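Ascorbate-specific PTS system EIIA component (Streptococcus pyogenes serotype M1, PDB 2OQT) probably serves as the cytoplasmic IIA component of a phosphoenolpyruvate-dependent phosphotransferase system, relaying a phosphoryl group during ascorbate uptake. Local coordinates at residues 32-37 and 78-83; 65-70 and 102-107. One frame throughout, in Å; residues are numbered along the deposited sequence.

Contact 1: 32-37 and 78-83; sequences QPLIDS and RNAFAL
L34, near the C-terminal end of helix 23-36, sets its branched end against A80 and A82 of strand 80-86. Its CD1 does most of the touching, 3.4 Å from the methyl CB of A82, and also lies 3.5 Å from the backbone O of F81. On the A80 side it is the branch point CG of L34 that lies 4.1 Å from A80 CB. The preceding residue, P33, adds a looser touch, its CB lying 4.3 Å from A82 CB.

Polar chemistry appears where the helix has ended. R78 NH2 donates to the backbone O of S37 over 2.6 Å in a nearly straight bond (161°). The oxygen lies at the edge of the guanidinium, in its plane, whereas the nitrogen stands above the carbonyl plane. With CG anti to the backbone N (chi1 175°) the R78 chain runs out extended before a bend at chi3 (87°) turns it toward S37. Further out, N11 OD1 bonds both R78 NH2 and S37 OG, while S13 OG bonds the F81 carbonyl. The helix thus lies on the sheet through small and branched apolar groups, whereas its end is tied by a charged donor to a neutral carbonyl, a hydrogen bond without a salt bridge.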
loop_
_atom_site.group_PDB
_atom_site.type_symbol
_atom_site.label_atom_id
_atom_site.label_comp_id
_atom_site.label_asym_id
_atom_site.label_seq_id
_atom_site.Cartn_x
_atom_site.Cartn_y
_atom_site.Cartn_z
ATOM N N GLN A 32 -2.367 -8.267 4.479
ATOM C CA GLN A 32 -1.810 -9.346 5.285
ATOM C C GLN A 32 -0.617 -8.897 6.121
ATOM O O GLN A 32 -0.649 -9.004 7.341
ATOM C CB GLN A 32 -1.466 -10.545 4.397
ATOM C CG GLN A 32 -1.030 -11.772 5.158
ATOM C CD GLN A 32 -1.904 -12.021 6.352
ATOM O OE1 GLN A 32 -3.105 -12.287 6.214
ATOM N NE2 GLN A 32 -1.315 -11.908 7.556
ATOM N N PRO A 33 0.416 -8.327 5.501
ATOM C CA PRO A 33 1.604 -7.975 6.315
ATOM C C PRO A 33 1.310 -7.080 7.531
ATOM O O PRO A 33 2.214 -6.849 8.360
ATOM C CB PRO A 33 2.494 -7.214 5.330
ATOM C CG PRO A 33 2.098 -7.691 4.014
ATOM C CD PRO A 33 0.596 -7.939 4.094
ATOM N N LEU A 34 0.072 -6.580 7.630
ATOM C CA LEU A 34 -0.317 -5.638 8.678
ATOM C C LEU A 34 -1.135 -6.327 9.721
ATOM O O LEU A 34 -1.373 -5.819 10.819
ATOM C CB LEU A 34 -1.123 -4.521 8.071
ATOM C CG LEU A 34 -0.392 -3.195 7.962
ATOM C CD1 LEU A 34 1.083 -3.355 7.709
ATOM C CD2 LEU A 34 -1.095 -2.260 6.978
ATOM N N ILE A 35 -1.644 -7.470 9.319
ATOM C CA ILE A 35 -2.243 -8.402 10.231
ATOM C C ILE A 35 -1.100 -9.209 10.851
ATOM O O ILE A 35 -1.036 -9.307 12.027
ATOM C CB ILE A 35 -3.272 -9.291 9.512
ATOM C CG1 ILE A 35 -4.497 -8.426 9.184
ATOM C CG2 ILE A 35 -3.640 -10.478 10.436
ATOM C CD1 ILE A 35 -5.320 -8.863 7.975
ATOM N N ASP A 36 -0.170 -9.717 10.039
ATOM C CA ASP A 36 1.117 -10.227 10.544
ATOM C C ASP A 36 1.767 -9.392 11.663
ATOM O O ASP A 36 2.285 -9.960 12.615
ATOM C CB ASP A 36 2.145 -10.447 9.413
ATOM C CG ASP A 36 1.714 -11.557 8.400
ATOM O OD1 ASP A 36 0.935 -12.492 8.767
ATOM O OD2 ASP A 36 2.171 -11.481 7.230
ATOM N N SER A 37 1.774 -8.063 11.557
ATOM C CA SER A 37 2.496 -7.257 12.524
ATOM C C SER A 37 1.558 -6.795 13.646
ATOM O O SER A 37 1.919 -5.966 14.493
ATOM C CB SER A 37 3.160 -6.089 11.822
ATOM O OG SER A 37 2.215 -5.186 11.226
ATOM N N ARG A 78 -3.208 0.737 15.192
ATOM C CA ARG A 78 -1.951 1.434 15.066
ATOM C C ARG A 78 -1.731 1.899 13.626
ATOM O O ARG A 78 -1.962 1.127 12.655
ATOM C CB ARG A 78 -0.835 0.464 15.463
ATOM C CG ARG A 78 0.597 0.968 15.291
ATOM C CD ARG A 78 1.585 -0.001 15.950
ATOM N NE ARG A 78 2.044 -1.113 15.098
ATOM C CZ ARG A 78 1.826 -2.412 15.352
ATOM N NH1 ARG A 78 1.094 -2.783 16.402
ATOM N NH2 ARG A 78 2.318 -3.350 14.529
ATOM N N ASN A 79 -1.280 3.157 13.487
ATOM C CA ASN A 79 -0.847 3.665 12.176
ATOM C C ASN A 79 0.321 2.847 11.611
ATOM O O ASN A 79 1.311 2.505 12.323
ATOM C CB ASN A 79 -0.516 5.152 12.200
ATOM C CG ASN A 79 -1.646 6.027 12.776
ATOM O OD1 ASN A 79 -1.356 7.091 13.300
ATOM N ND2 ASN A 79 -2.910 5.581 12.712
ATOM N N ALA A 80 0.182 2.510 10.332
ATOM C CA ALA A 80 1.073 1.558 9.670
ATOM C C ALA A 80 0.945 1.749 8.191
ATOM O O ALA A 80 -0.061 2.298 7.706
ATOM C CB ALA A 80 0.688 0.131 10.028
ATOM N N PHE A 81 2.006 1.341 7.505
ATOM C CA PHE A 81 2.053 1.186 6.079
ATOM C C PHE A 81 2.512 -0.235 5.837
ATOM O O PHE A 81 3.278 -0.795 6.639
ATOM C CB PHE A 81 3.086 2.086 5.420
ATOM C CG PHE A 81 2.716 3.559 5.360
ATOM C CD1 PHE A 81 1.706 4.017 4.491
ATOM C CD2 PHE A 81 3.435 4.506 6.125
ATOM C CE1 PHE A 81 1.396 5.409 4.416
ATOM C CE2 PHE A 81 3.141 5.882 6.065
ATOM C CZ PHE A 81 2.116 6.338 5.201
ATOM N N ALA A 82 2.063 -0.777 4.702
ATOM C CA ALA A 82 2.560 -2.010 4.152
ATOM C C ALA A 82 2.935 -1.733 2.692
ATOM O O ALA A 82 2.535 -0.702 2.148
ATOM C CB ALA A 82 1.522 -3.131 4.304
ATOM N N LEU A 83 3.742 -2.607 2.077
ATOM C CA LEU A 83 4.162 -2.450 0.660
ATOM C C LEU A 83 4.407 -3.774 -0.010
ATOM O O LEU A 83 5.330 -4.528 0.353
ATOM C CB LEU A 83 5.384 -1.548 0.506
ATOM C CG LEU A 83 6.094 -1.283 -0.836
ATOM C CD1 LEU A 83 5.259 -1.536 -2.017
ATOM C CD2 LEU A 83 6.563 0.176 -0.907
#

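Contact 2: 65-70 and 102-107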
loop_
_atom_site.group_PDB
_atom_site.type_symbol
_atom_site.label_atom_id
_atom_site.label_comp_id
_atom_site.label_asym_id
_atom_site.label_seq_id
_atom_site.Cartn_x
_atom_site.Cartn_y
_atom_site.Cartn_z
HETATM N N MSE A 65 -0.286 1.602 -9.359
HETATM C CA MSE A 65 -0.271 1.540 -7.886
HETATM C C MSE A 65 -1.646 1.739 -7.279
HETATM O O MSE A 65 -2.438 2.530 -7.801
HETATM C CB MSE A 65 0.690 2.565 -7.271
HETATM C CG MSE A 65 0.188 4.008 -7.304
HETATM SE SE MSE A 65 -0.809 4.738 -5.722
HETATM C CE MSE A 65 -2.629 4.508 -6.274
ATOM N N ALA A 66 -1.917 1.004 -6.195
ATOM C CA ALA A 66 -3.050 1.283 -5.301
ATOM C C ALA A 66 -2.501 1.543 -3.917
ATOM O O ALA A 66 -1.529 0.943 -3.531
ATOM C CB ALA A 66 -3.994 0.142 -5.266
HETATM N N MSE A 67 -3.123 2.444 -3.178
HETATM C CA MSE A 67 -2.862 2.579 -1.754
HETATM C C MSE A 67 -4.120 2.236 -0.946
HETATM O O MSE A 67 -4.826 3.109 -0.444
HETATM C CB MSE A 67 -2.344 3.968 -1.430
HETATM C CG MSE A 67 -3.002 4.975 -2.305
HETATM SE SE MSE A 67 -2.825 6.786 -1.691
HETATM C CE MSE A 67 -2.494 6.422 0.263
ATOM N N PRO A 68 -4.371 0.928 -0.788
ATOM C CA PRO A 68 -5.635 0.406 -0.234
ATOM C C PRO A 68 -5.853 0.877 1.166
ATOM O O PRO A 68 -4.942 0.816 1.958
ATOM C CB PRO A 68 -5.428 -1.103 -0.261
ATOM C CG PRO A 68 -4.378 -1.308 -1.262
ATOM C CD PRO A 68 -3.449 -0.161 -1.138
ATOM N N HIS A 69 -7.053 1.355 1.466
ATOM C CA HIS A 69 -7.393 1.823 2.800
ATOM C C HIS A 69 -8.908 1.962 2.864
ATOM O O HIS A 69 -9.573 1.997 1.821
ATOM C CB HIS A 69 -6.685 3.146 3.154
ATOM C CG HIS A 69 -7.166 4.322 2.349
ATOM N ND1 HIS A 69 -8.081 5.230 2.838
ATOM C CD2 HIS A 69 -6.911 4.696 1.068
ATOM C CE1 HIS A 69 -8.341 6.130 1.907
ATOM N NE2 HIS A 69 -7.657 5.818 0.819
ATOM N N ALA A 70 -9.440 1.997 4.092
ATOM C CA ALA A 70 -10.860 2.296 4.361
ATOM C C ALA A 70 -11.021 3.433 5.376
ATOM O O ALA A 70 -10.039 3.953 5.937
ATOM C CB ALA A 70 -11.608 1.048 4.840
ATOM N N LEU A 102 0.477 -0.083 -1.937
ATOM C CA LEU A 102 0.830 0.535 -0.669
ATOM C C LEU A 102 -0.381 0.777 0.247
ATOM O O LEU A 102 -0.949 1.861 0.294
ATOM C CB LEU A 102 1.552 1.855 -0.911
ATOM C CG LEU A 102 2.737 2.050 0.024
ATOM C CD1 LEU A 102 3.815 2.855 -0.676
ATOM C CD2 LEU A 102 2.317 2.697 1.307
ATOM N N THR A 103 -0.764 -0.257 0.971
ATOM C CA THR A 103 -1.683 -0.163 2.088
ATOM C C THR A 103 -1.354 0.851 3.156
ATOM O O THR A 103 -0.227 0.952 3.640
ATOM C CB THR A 103 -1.763 -1.512 2.724
ATOM O OG1 THR A 103 -1.977 -2.402 1.641
ATOM C CG2 THR A 103 -2.920 -1.599 3.722
ATOM N N LEU A 104 -2.398 1.534 3.567
ATOM C CA LEU A 104 -2.295 2.582 4.542
ATOM C C LEU A 104 -3.303 2.320 5.631
ATOM O O LEU A 104 -4.454 2.098 5.322
ATOM C CB LEU A 104 -2.678 3.873 3.834
ATOM C CG LEU A 104 -2.838 5.178 4.577
ATOM C CD1 LEU A 104 -3.405 6.135 3.552
ATOM C CD2 LEU A 104 -3.790 5.071 5.661
ATOM N N ALA A 105 -2.898 2.331 6.894
ATOM C CA ALA A 105 -3.883 2.234 7.990
ATOM C C ALA A 105 -3.731 3.343 9.002
ATOM O O ALA A 105 -2.607 3.699 9.432
ATOM C CB ALA A 105 -3.849 0.849 8.684
ATOM N N ALA A 106 -4.864 3.884 9.407
ATOM C CA ALA A 106 -4.830 4.990 10.334
ATOM C C ALA A 106 -5.978 4.949 11.294
ATOM O O ALA A 106 -7.094 4.578 10.925
ATOM C CB ALA A 106 -4.818 6.346 9.566
ATOM N N THR A 107 -5.684 5.371 12.518
ATOM C CA THR A 107 -6.685 5.604 13.555
ATOM C C THR A 107 -7.317 7.023 13.472
ATOM O O THR A 107 -8.367 7.251 14.076
ATOM C CB THR A 107 -6.073 5.448 14.933
ATOM O OG1 THR A 107 -5.293 6.605 15.209
ATOM C CG2 THR A 107 -5.161 4.206 15.042
#
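A66 and L102 open a parallel strand pairing in the mixed beta-sheet of this EIIA domain, where strand 64-66 runs beside strand 97-105 and the pairing carries on into the loop through P68. L102 N donates to A66 O over 2.8 Å, and two residues on, L104 N gives P68 O a straighter bond (3.1 Å, 166°). Both acceptors are approached nearly end-on. P68 O also receives a CA-H...O contact from T103, whose CA is 3.4 Å away. The proline nitrogen has no hydrogen to offer; its ring crosses the T103 side chain at about a right angle, with CD 3.9 Å from OG1. T103 OG1 finds a weak bond to A30 O.

Beyond these bonds, Y44 OH, from helix 42-55, links the two segments, hydrogen-bonded to both L104 O and A70 N. H69 turns its ring edge to M67 O within its own segment and packs against the ring of H112, a pairing consistent with the two-histidine site of type-2 EIIA domains. L104, its CG anti to the backbone N (chi1 173°), lies alongside selenomethionine M67, pointing the same way. The selenomethionine methyl CE comes to 3.4 Å from L104 CD1.

Both contacts are largely buried and reach one sheet, where strand 80-86 of contact 1 is the antiparallel neighbour of strand 97-105 of contact 2. They touch directly through two probable backbone hydrogen bonds, A80 O to A105 N (3.0 Å) and A82 N to T103 O (3.1 Å). Contact 2 lies deeper, its centre about 5 Å from the centre of the chain, against about 9 Å for that of contact 1, and is mainly main-chain pairing between strands. Contact 1 instead packs a helix on the sheet, joining apolar side chains inside to one arginine-carbonyl bond at a partly exposed end. Helix 23-36 packs on both strands 80-86 and 97-105, L34 touching T103 as well.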